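Local atomic coordinates of putative O-GlcNAcase nagJ (Clostridium perfringens, PDB entry 6PV5), a protein that probably removes terminal N-acetylhexosamine residues from glycans by hydrolysis, as a family 84 glycoside hydrolase. Residues Asp555-Ala567 / Asn599-Asp613. Sequence-based numbering, arbitrary orientation.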
ATOM      1  N   ASP A 555      -8.773 -18.467  -5.723  1.00 27.81           N
ATOM      2  CA  ASP A 555      -9.751 -19.435  -6.229  1.00 29.85           C
ATOM      3  C   ASP A 555     -10.425 -20.241  -5.126  1.00 27.33           C
ATOM      4  O   ASP A 555     -11.636 -20.419  -5.198  1.00 29.75           O
ATOM      5  CB  ASP A 555      -9.264 -20.400  -7.313  1.00 28.48           C
ATOM      6  CG  ASP A 555     -10.453 -21.146  -7.933  1.00 31.63           C
ATOM      7  OD1 ASP A 555     -11.181 -20.555  -8.773  1.00 30.50           O
ATOM      8  OD2 ASP A 555     -10.693 -22.274  -7.518  1.00 30.19           O
ATOM      9  N   SER A 556      -9.668 -20.758  -4.149  1.00 29.04           N
ATOM     10  CA  SER A 556     -10.270 -21.493  -3.037  1.00 31.80           C
ATOM     11  C   SER A 556     -11.240 -20.624  -2.230  1.00 32.80           C
ATOM     12  O   SER A 556     -12.283 -21.115  -1.765  1.00 30.74           O
ATOM     13  CB  SER A 556      -9.240 -22.084  -2.133  1.00 33.52           C
ATOM     14  OG  SER A 556      -8.466 -23.010  -2.853  1.00 44.73           O
ATOM     15  N   HIS A 557     -10.882 -19.340  -2.056  1.00 28.60           N
ATOM     16  CA  HIS A 557     -11.729 -18.389  -1.341  1.00 26.50           C
ATOM     17  C   HIS A 557     -13.057 -18.204  -2.069  1.00 25.17           C
ATOM     18  O   HIS A 557     -14.099 -18.181  -1.429  1.00 24.81           O
ATOM     19  CB  HIS A 557     -10.983 -17.066  -1.115  1.00 25.24           C
ATOM     20  CG  HIS A 557      -9.813 -17.268  -0.202  1.00 24.93           C
ATOM     21  ND1 HIS A 557      -8.606 -17.780  -0.649  1.00 26.82           N
ATOM     22  CD2 HIS A 557      -9.675 -17.099   1.125  1.00 24.33           C
ATOM     23  CE1 HIS A 557      -7.771 -17.909   0.363  1.00 23.76           C
ATOM     24  NE2 HIS A 557      -8.396 -17.465   1.466  1.00 25.96           N
ATOM     25  N   LEU A 558     -12.997 -18.065  -3.394  1.00 21.88           N
ATOM     26  CA  LEU A 558     -14.182 -17.849  -4.203  1.00 26.69           C
ATOM     27  C   LEU A 558     -15.115 -19.064  -4.136  1.00 27.53           C
ATOM     28  O   LEU A 558     -16.327 -18.902  -4.105  1.00 29.00           O
ATOM     29  CB  LEU A 558     -13.752 -17.602  -5.651  1.00 27.07           C
ATOM     30  CG  LEU A 558     -13.131 -16.238  -5.953  1.00 29.74           C
ATOM     31  CD1 LEU A 558     -12.476 -16.277  -7.320  1.00 35.33           C
ATOM     32  CD2 LEU A 558     -14.177 -15.131  -5.941  1.00 31.61           C
ATOM     33  N   SER A 559     -14.549 -20.279  -4.151  1.00 27.71           N
ATOM     34  CA  SER A 559     -15.330 -21.505  -4.097  1.00 28.14           C
ATOM     35  C   SER A 559     -16.045 -21.602  -2.760  1.00 27.18           C
ATOM     36  O   SER A 559     -17.214 -21.974  -2.722  1.00 25.73           O
ATOM     37  CB  SER A 559     -14.447 -22.730  -4.330  1.00 28.61           C
ATOM     38  OG  SER A 559     -13.765 -22.584  -5.565  1.00 37.36           O
ATOM     39  N   LYS A 560     -15.316 -21.299  -1.677  1.00 24.29           N
ATOM     40  CA  LYS A 560     -15.891 -21.309  -0.345  1.00 25.56           C
ATOM     41  C   LYS A 560     -16.998 -20.258  -0.258  1.00 26.39           C
ATOM     42  O   LYS A 560     -18.030 -20.502   0.374  1.00 26.19           O
ATOM     43  CB  LYS A 560     -14.832 -21.089   0.740  1.00 27.17           C
ATOM     44  CG  LYS A 560     -15.360 -21.279   2.152  1.00 28.41           C
ATOM     45  CD  LYS A 560     -14.325 -21.664   3.146  1.00 24.77           C
ATOM     46  CE  LYS A 560     -14.913 -21.902   4.515  1.00 27.53           C
ATOM     47  NZ  LYS A 560     -13.840 -22.345   5.452  1.00 27.79           N
ATOM     48  N   PHE A 561     -16.796 -19.121  -0.934  1.00 25.63           N
ATOM     49  CA  PHE A 561     -17.733 -18.001  -0.871  1.00 28.78           C
ATOM     50  C   PHE A 561     -19.078 -18.408  -1.473  1.00 28.84           C
ATOM     51  O   PHE A 561     -20.118 -18.039  -0.956  1.00 28.95           O
ATOM     52  CB  PHE A 561     -17.198 -16.827  -1.690  1.00 26.06           C
ATOM     53  CG  PHE A 561     -17.856 -15.481  -1.514  1.00 25.80           C
ATOM     54  CD1 PHE A 561     -17.739 -14.769  -0.324  1.00 26.84           C
ATOM     55  CD2 PHE A 561     -18.511 -14.872  -2.577  1.00 24.62           C
ATOM     56  CE1 PHE A 561     -18.294 -13.496  -0.191  1.00 28.61           C
ATOM     57  CE2 PHE A 561     -19.058 -13.597  -2.445  1.00 27.26           C
ATOM     58  CZ  PHE A 561     -18.944 -12.902  -1.259  1.00 24.42           C
ATOM     59  N   GLU A 562     -19.034 -19.179  -2.563  1.00 30.81           N
ATOM     60  CA  GLU A 562     -20.232 -19.684  -3.215  1.00 31.77           C
ATOM     61  C   GLU A 562     -21.028 -20.574  -2.266  1.00 30.04           C
ATOM     62  O   GLU A 562     -22.249 -20.464  -2.221  1.00 32.55           O
ATOM     63  CB  GLU A 562     -19.878 -20.462  -4.483  1.00 33.76           C
ATOM     64  CG  GLU A 562     -21.104 -20.779  -5.323  1.00 40.51           C
ATOM     65  CD  GLU A 562     -20.836 -21.493  -6.638  1.00 40.74           C
ATOM     66  OE1 GLU A 562     -19.964 -21.044  -7.403  1.00 42.39           O
ATOM     67  OE2 GLU A 562     -21.521 -22.484  -6.904  1.00 45.04           O
ATOM     68  N   ILE A 563     -20.339 -21.449  -1.524  1.00 27.24           N
ATOM     69  CA  ILE A 563     -20.960 -22.345  -0.553  1.00 26.21           C
ATOM     70  C   ILE A 563     -21.576 -21.561   0.614  1.00 28.18           C
ATOM     71  O   ILE A 563     -22.662 -21.926   1.081  1.00 26.59           O
ATOM     72  CB  ILE A 563     -19.957 -23.402  -0.037  1.00 29.75           C
ATOM     73  CG1 ILE A 563     -19.314 -24.226  -1.159  1.00 29.66           C
ATOM     74  CG2 ILE A 563     -20.591 -24.299   1.030  1.00 28.07           C
ATOM     75  CD1 ILE A 563     -18.330 -25.263  -0.637  1.00 28.33           C
ATOM     76  N   TYR A 564     -20.873 -20.527   1.127  1.00 23.49           N
ATOM     77  CA  TYR A 564     -21.457 -19.640   2.123  1.00 26.43           C
ATOM     78  C   TYR A 564     -22.778 -19.061   1.603  1.00 26.49           C
ATOM     79  O   TYR A 564     -23.757 -19.025   2.335  1.00 26.91           O
ATOM     80  CB  TYR A 564     -20.527 -18.476   2.489  1.00 23.78           C
ATOM     81  CG  TYR A 564     -19.554 -18.789   3.588  1.00 23.34           C
ATOM     82  CD1 TYR A 564     -20.010 -19.096   4.865  1.00 22.91           C
ATOM     83  CD2 TYR A 564     -18.187 -18.757   3.362  1.00 20.48           C
ATOM     84  CE1 TYR A 564     -19.126 -19.393   5.886  1.00 24.15           C
ATOM     85  CE2 TYR A 564     -17.292 -19.065   4.374  1.00 20.71           C
ATOM     86  CZ  TYR A 564     -17.762 -19.370   5.634  1.00 24.10           C
ATOM     87  OH  TYR A 564     -16.905 -19.629   6.664  1.00 26.86           O
ATOM     88  N   GLY A 565     -22.803 -18.609   0.344  1.00 26.91           N
ATOM     89  CA  GLY A 565     -24.038 -18.093  -0.238  1.00 29.14           C
ATOM     90  C   GLY A 565     -25.197 -19.084  -0.084  1.00 31.66           C
ATOM     91  O   GLY A 565     -26.270 -18.753   0.438  1.00 28.51           O
ATOM     92  N   ASN A 566     -24.936 -20.326  -0.512  1.00 31.75           N
ATOM     93  CA  ASN A 566     -25.901 -21.415  -0.466  1.00 31.95           C
ATOM     94  C   ASN A 566     -26.278 -21.750   0.972  1.00 33.58           C
ATOM     95  O   ASN A 566     -27.453 -21.990   1.261  1.00 34.45           O
ATOM     96  CB  ASN A 566     -25.379 -22.636  -1.224  1.00 32.90           C
ATOM     97  CG  ASN A 566     -25.518 -22.427  -2.714  1.00 33.35           C
ATOM     98  OD1 ASN A 566     -26.534 -21.901  -3.164  1.00 33.37           O
ATOM     99  ND2 ASN A 566     -24.511 -22.805  -3.479  1.00 33.29           N
ATOM    100  N   ALA A 567     -25.285 -21.741   1.877  1.00 31.27           N
ATOM    101  CA  ALA A 567     -25.568 -22.056   3.268  1.00 27.97           C
ATOM    102  C   ALA A 567     -26.452 -20.961   3.859  1.00 29.43           C
ATOM    103  O   ALA A 567     -27.345 -21.242   4.668  1.00 31.31           O
ATOM    104  CB  ALA A 567     -24.281 -22.231   4.034  1.00 28.73           C
ATOM    105  N   ASN A 599     -19.518 -28.997   4.054  1.00 29.85           N
ATOM    106  CA  ASN A 599     -18.770 -28.591   2.870  1.00 33.20           C
ATOM    107  C   ASN A 599     -17.855 -27.389   3.160  1.00 35.13           C
ATOM    108  O   ASN A 599     -16.744 -27.337   2.649  1.00 38.15           O
ATOM    109  CB  ASN A 599     -19.701 -28.298   1.691  1.00 35.66           C
ATOM    110  CG  ASN A 599     -20.566 -29.485   1.311  1.00 43.66           C
ATOM    111  OD1 ASN A 599     -20.362 -30.592   1.812  1.00 41.14           O
ATOM    112  ND2 ASN A 599     -21.520 -29.274   0.416  1.00 38.72           N
ATOM    113  N   LEU A 600     -18.327 -26.415   3.957  1.00 35.33           N
ATOM    114  CA  LEU A 600     -17.594 -25.192   4.295  1.00 37.17           C
ATOM    115  C   LEU A 600     -16.377 -25.528   5.152  1.00 34.76           C
ATOM    116  O   LEU A 600     -15.283 -25.049   4.894  1.00 37.99           O
ATOM    117  CB  LEU A 600     -18.500 -24.236   5.088  1.00 33.83           C
ATOM    118  CG  LEU A 600     -19.520 -23.496   4.235  1.00 38.42           C
ATOM    119  CD1 LEU A 600     -20.569 -22.784   5.086  1.00 34.83           C
ATOM    120  CD2 LEU A 600     -18.812 -22.543   3.288  1.00 36.21           C
ATOM    121  N   ASP A 601     -16.606 -26.329   6.189  1.00 36.80           N
ATOM    122  CA  ASP A 601     -15.577 -26.733   7.133  1.00 40.09           C
ATOM    123  C   ASP A 601     -14.498 -27.556   6.437  1.00 42.31           C
ATOM    124  O   ASP A 601     -13.410 -27.718   6.976  1.00 47.27           O
ATOM    125  CB  ASP A 601     -16.189 -27.388   8.372  1.00 43.06           C
ATOM    126  CG  ASP A 601     -16.997 -26.390   9.197  1.00 51.98           C
ATOM    127  OD1 ASP A 601     -16.837 -25.171   8.960  1.00 54.89           O
ATOM    128  OD2 ASP A 601     -17.775 -26.824  10.068  1.00 52.83           O
ATOM    129  N   GLY A 602     -14.790 -28.057   5.235  1.00 39.86           N
ATOM    130  CA  GLY A 602     -13.794 -28.846   4.539  1.00 38.52           C
ATOM    131  C   GLY A 602     -12.797 -27.994   3.756  1.00 40.54           C
ATOM    132  O   GLY A 602     -11.855 -28.535   3.175  1.00 38.05           O
ATOM    133  N   ILE A 603     -13.028 -26.673   3.695  1.00 37.90           N
ATOM    134  CA  ILE A 603     -12.181 -25.839   2.854  1.00 38.81           C
ATOM    135  C   ILE A 603     -11.328 -24.940   3.753  1.00 38.79           C
ATOM    136  O   ILE A 603     -11.845 -24.268   4.650  1.00 34.50           O
ATOM    137  CB  ILE A 603     -12.990 -25.062   1.794  1.00 38.27           C
ATOM    138  CG1 ILE A 603     -13.796 -26.002   0.891  1.00 37.14           C
ATOM    139  CG2 ILE A 603     -12.072 -24.154   0.982  1.00 36.51           C
ATOM    140  CD1 ILE A 603     -14.575 -25.291  -0.199  1.00 34.23           C
ATOM    141  N   LYS A 604     -10.016 -24.971   3.499  1.00 37.49           N
ATOM    142  CA  LYS A 604      -8.997 -24.348   4.338  1.00 41.92           C
ATOM    143  C   LYS A 604      -9.178 -22.819   4.385  1.00 37.77           C
ATOM    144  O   LYS A 604      -9.045 -22.178   5.431  1.00 40.18           O
ATOM    145  CB  LYS A 604      -7.644 -24.748   3.740  1.00 46.16           C
ATOM    146  CG  LYS A 604      -6.431 -24.632   4.644  1.00 52.79           C
ATOM    147  CD  LYS A 604      -5.162 -25.016   3.903  1.00 56.11           C
ATOM    148  CE  LYS A 604      -3.906 -24.779   4.714  1.00 63.39           C
ATOM    149  NZ  LYS A 604      -4.002 -25.384   6.066  1.00 67.49           N
ATOM    150  N   ALA A 605      -9.481 -22.236   3.230  1.00 34.03           N
ATOM    151  CA  ALA A 605      -9.594 -20.802   3.026  1.00 34.08           C
ATOM    152  C   ALA A 605     -10.588 -20.199   4.018  1.00 33.45           C
ATOM    153  O   ALA A 605     -11.577 -20.838   4.351  1.00 31.95           O
ATOM    154  CB  ALA A 605      -9.989 -20.579   1.589  1.00 30.50           C
ATOM    155  N   THR A 606     -10.274 -18.997   4.535  1.00 29.49           N
ATOM    156  CA  THR A 606     -11.086 -18.285   5.505  1.00 29.07           C
ATOM    157  C   THR A 606     -11.687 -17.047   4.848  1.00 28.79           C
ATOM    158  O   THR A 606     -10.973 -16.215   4.304  1.00 26.28           O
ATOM    159  CB  THR A 606     -10.259 -17.941   6.753  1.00 32.05           C
ATOM    160  OG1 THR A 606      -9.733 -19.164   7.262  1.00 33.37           O
ATOM    161  CG2 THR A 606     -11.041 -17.273   7.861  1.00 28.34           C
ATOM    162  N   ILE A 607     -13.019 -16.942   4.867  1.00 27.59           N
ATOM    163  CA  ILE A 607     -13.694 -15.793   4.286  1.00 25.96           C
ATOM    164  C   ILE A 607     -15.074 -15.683   4.936  1.00 29.87           C
ATOM    165  O   ILE A 607     -15.678 -16.714   5.214  1.00 26.87           O
ATOM    166  CB  ILE A 607     -13.776 -15.860   2.749  1.00 25.92           C
ATOM    167  CG1 ILE A 607     -14.384 -14.555   2.222  1.00 26.76           C
ATOM    168  CG2 ILE A 607     -14.586 -17.062   2.283  1.00 25.33           C
ATOM    169  CD1 ILE A 607     -13.869 -14.103   0.902  1.00 26.53           C
ATOM    170  N   ALA A 608     -15.551 -14.449   5.196  1.00 25.97           N
ATOM    171  CA  ALA A 608     -16.897 -14.295   5.720  1.00 25.36           C
ATOM    172  C   ALA A 608     -17.019 -14.971   7.084  1.00 27.72           C
ATOM    173  O   ALA A 608     -18.130 -15.333   7.490  1.00 29.42           O
ATOM    174  CB  ALA A 608     -17.912 -14.871   4.734  1.00 24.31           C
ATOM    175  N   ASN A 609     -15.900 -15.054   7.825  1.00 26.19           N
ATOM    176  CA  ASN A 609     -15.752 -15.903   9.003  1.00 25.17           C
ATOM    177  C   ASN A 609     -16.183 -15.178  10.284  1.00 27.84           C
ATOM    178  O   ASN A 609     -16.379 -15.833  11.296  1.00 26.10           O
ATOM    179  CB  ASN A 609     -14.302 -16.383   9.189  1.00 24.32           C
ATOM    180  CG  ASN A 609     -13.336 -15.218   9.218  1.00 26.15           C
ATOM    181  OD1 ASN A 609     -13.284 -14.429   8.273  1.00 26.76           O
ATOM    182  ND2 ASN A 609     -12.607 -15.059  10.308  1.00 27.43           N
ATOM    183  N   ASN A 610     -16.342 -13.847  10.243  1.00 27.76           N
ATOM    184  CA  ASN A 610     -16.727 -13.060  11.413  1.00 28.67           C
ATOM    185  C   ASN A 610     -18.237 -12.762  11.446  1.00 27.44           C
ATOM    186  O   ASN A 610     -18.768 -12.462  12.509  1.00 26.46           O
ATOM    187  CB  ASN A 610     -16.008 -11.695  11.491  1.00 28.14           C
ATOM    188  CG  ASN A 610     -14.498 -11.800  11.597  1.00 33.20           C
ATOM    189  OD1 ASN A 610     -13.984 -12.661  12.300  1.00 37.44           O
ATOM    190  ND2 ASN A 610     -13.776 -10.926  10.917  1.00 31.33           N
ATOM    191  N   VAL A 611     -18.903 -12.724  10.287  1.00 24.86           N
ATOM    192  CA  VAL A 611     -20.303 -12.300  10.215  1.00 27.01           C
ATOM    193  C   VAL A 611     -21.208 -13.424   9.683  1.00 26.97           C
ATOM    194  O   VAL A 611     -22.123 -13.850  10.378  1.00 26.68           O
ATOM    195  CB  VAL A 611     -20.453 -11.003   9.391  1.00 27.13           C
ATOM    196  CG1 VAL A 611     -21.919 -10.584   9.266  1.00 26.28           C
ATOM    197  CG2 VAL A 611     -19.592  -9.862   9.958  1.00 23.45           C
ATOM    198  N   VAL A 612     -20.942 -13.929   8.470  1.00 25.97           N
ATOM    199  CA  VAL A 612     -21.831 -14.900   7.844  1.00 26.94           C
ATOM    200  C   VAL A 612     -21.695 -16.265   8.523  1.00 28.94           C
ATOM    201  O   VAL A 612     -22.688 -16.956   8.773  1.00 27.98           O
ATOM    202  CB  VAL A 612     -21.631 -14.987   6.312  1.00 27.78           C
ATOM    203  CG1 VAL A 612     -22.465 -16.104   5.694  1.00 25.95           C
ATOM    204  CG2 VAL A 612     -21.988 -13.668   5.622  1.00 27.40           C
ATOM    205  N   ASP A 613     -20.448 -16.669   8.785  1.00 27.38           N
ATOM    206  CA  ASP A 613     -20.168 -17.974   9.341  1.00 24.71           C
ATOM    207  C   ASP A 613     -20.919 -18.187  10.666  1.00 26.45           C
ATOM    208  O   ASP A 613     -21.599 -19.205  10.827  1.00 25.08           O
ATOM    209  CB  ASP A 613     -18.660 -18.235   9.389  1.00 25.95           C
ATOM    210  CG  ASP A 613     -18.339 -19.649   9.841  1.00 26.58           C
ATOM    211  OD1 ASP A 613     -18.503 -19.914  11.029  1.00 29.99           O
ATOM    212  OD2 ASP A 613     -17.984 -20.472   8.991  1.00 28.20           O
TER
HETATM  213  O   HOH W   1     -14.406 -22.998   7.715  1.00 38.23           O
HETATM  214  O   HOH W   2     -14.239 -19.056   6.534  1.00 28.86           O
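In the helical domain that follows the catalytic barrel, the loop linking helix 583-601 to helix 612-619 wraps around one side of helix 548-579, and Lys560 reaches from that helix into the curve of the loop. With CG anti to the backbone N (chi1 -172°) and the rest of the chain extended, its ammonium arrives among three backbone carbonyls. Lys560 NZ donates to Ile603 O at 2.9 Å, tilted from that carbonyl's plane, and also to Ala605 O, which it meets nearly head-on at a C=O...N angle of 174°. A third, weak bond goes to Leu600 O. So one side chain of helix 548-579 holds three carbonyls of the chain as it leaves helix 583-601, and its methylenes run antiparallel to the Ile603 side chain, Lys560 CD 3.9 Å from Ile603 CB.

One turn on, Tyr564 is sandwiched: Leu600 CD2 sits over the centre of one ring face, 3.7 Å from the centroid, while Ala608 CB lies over the opposite face, offset toward the rim. Tyr564 OH donates to Asp613 OD2 at 2.7 Å, on the anti side of the carboxylate, and accepts from a water that in turn takes the N-H of Ile607. Asp613, at the start of helix 612-619, uses OD1 for a salt bridge with Arg617, which probably helps hold the carboxylate toward the tyrosine.

Leu600 alone is a knob in a hole formed by Lys560, Ile563, Tyr564 and Ala567; it is tight against Ile563, whose CG2 comes 3.4 Å from Leu600 CD2. Ile563 and Ile603 meet tip to tip. At the other end, Ala605 CB presses over the His557 ring face, 3.5 Å from its centroid, while His557 NE2 is hydrogen-bonded to Asp413 O, in the loop between barrel strands 399-403 and 431-436.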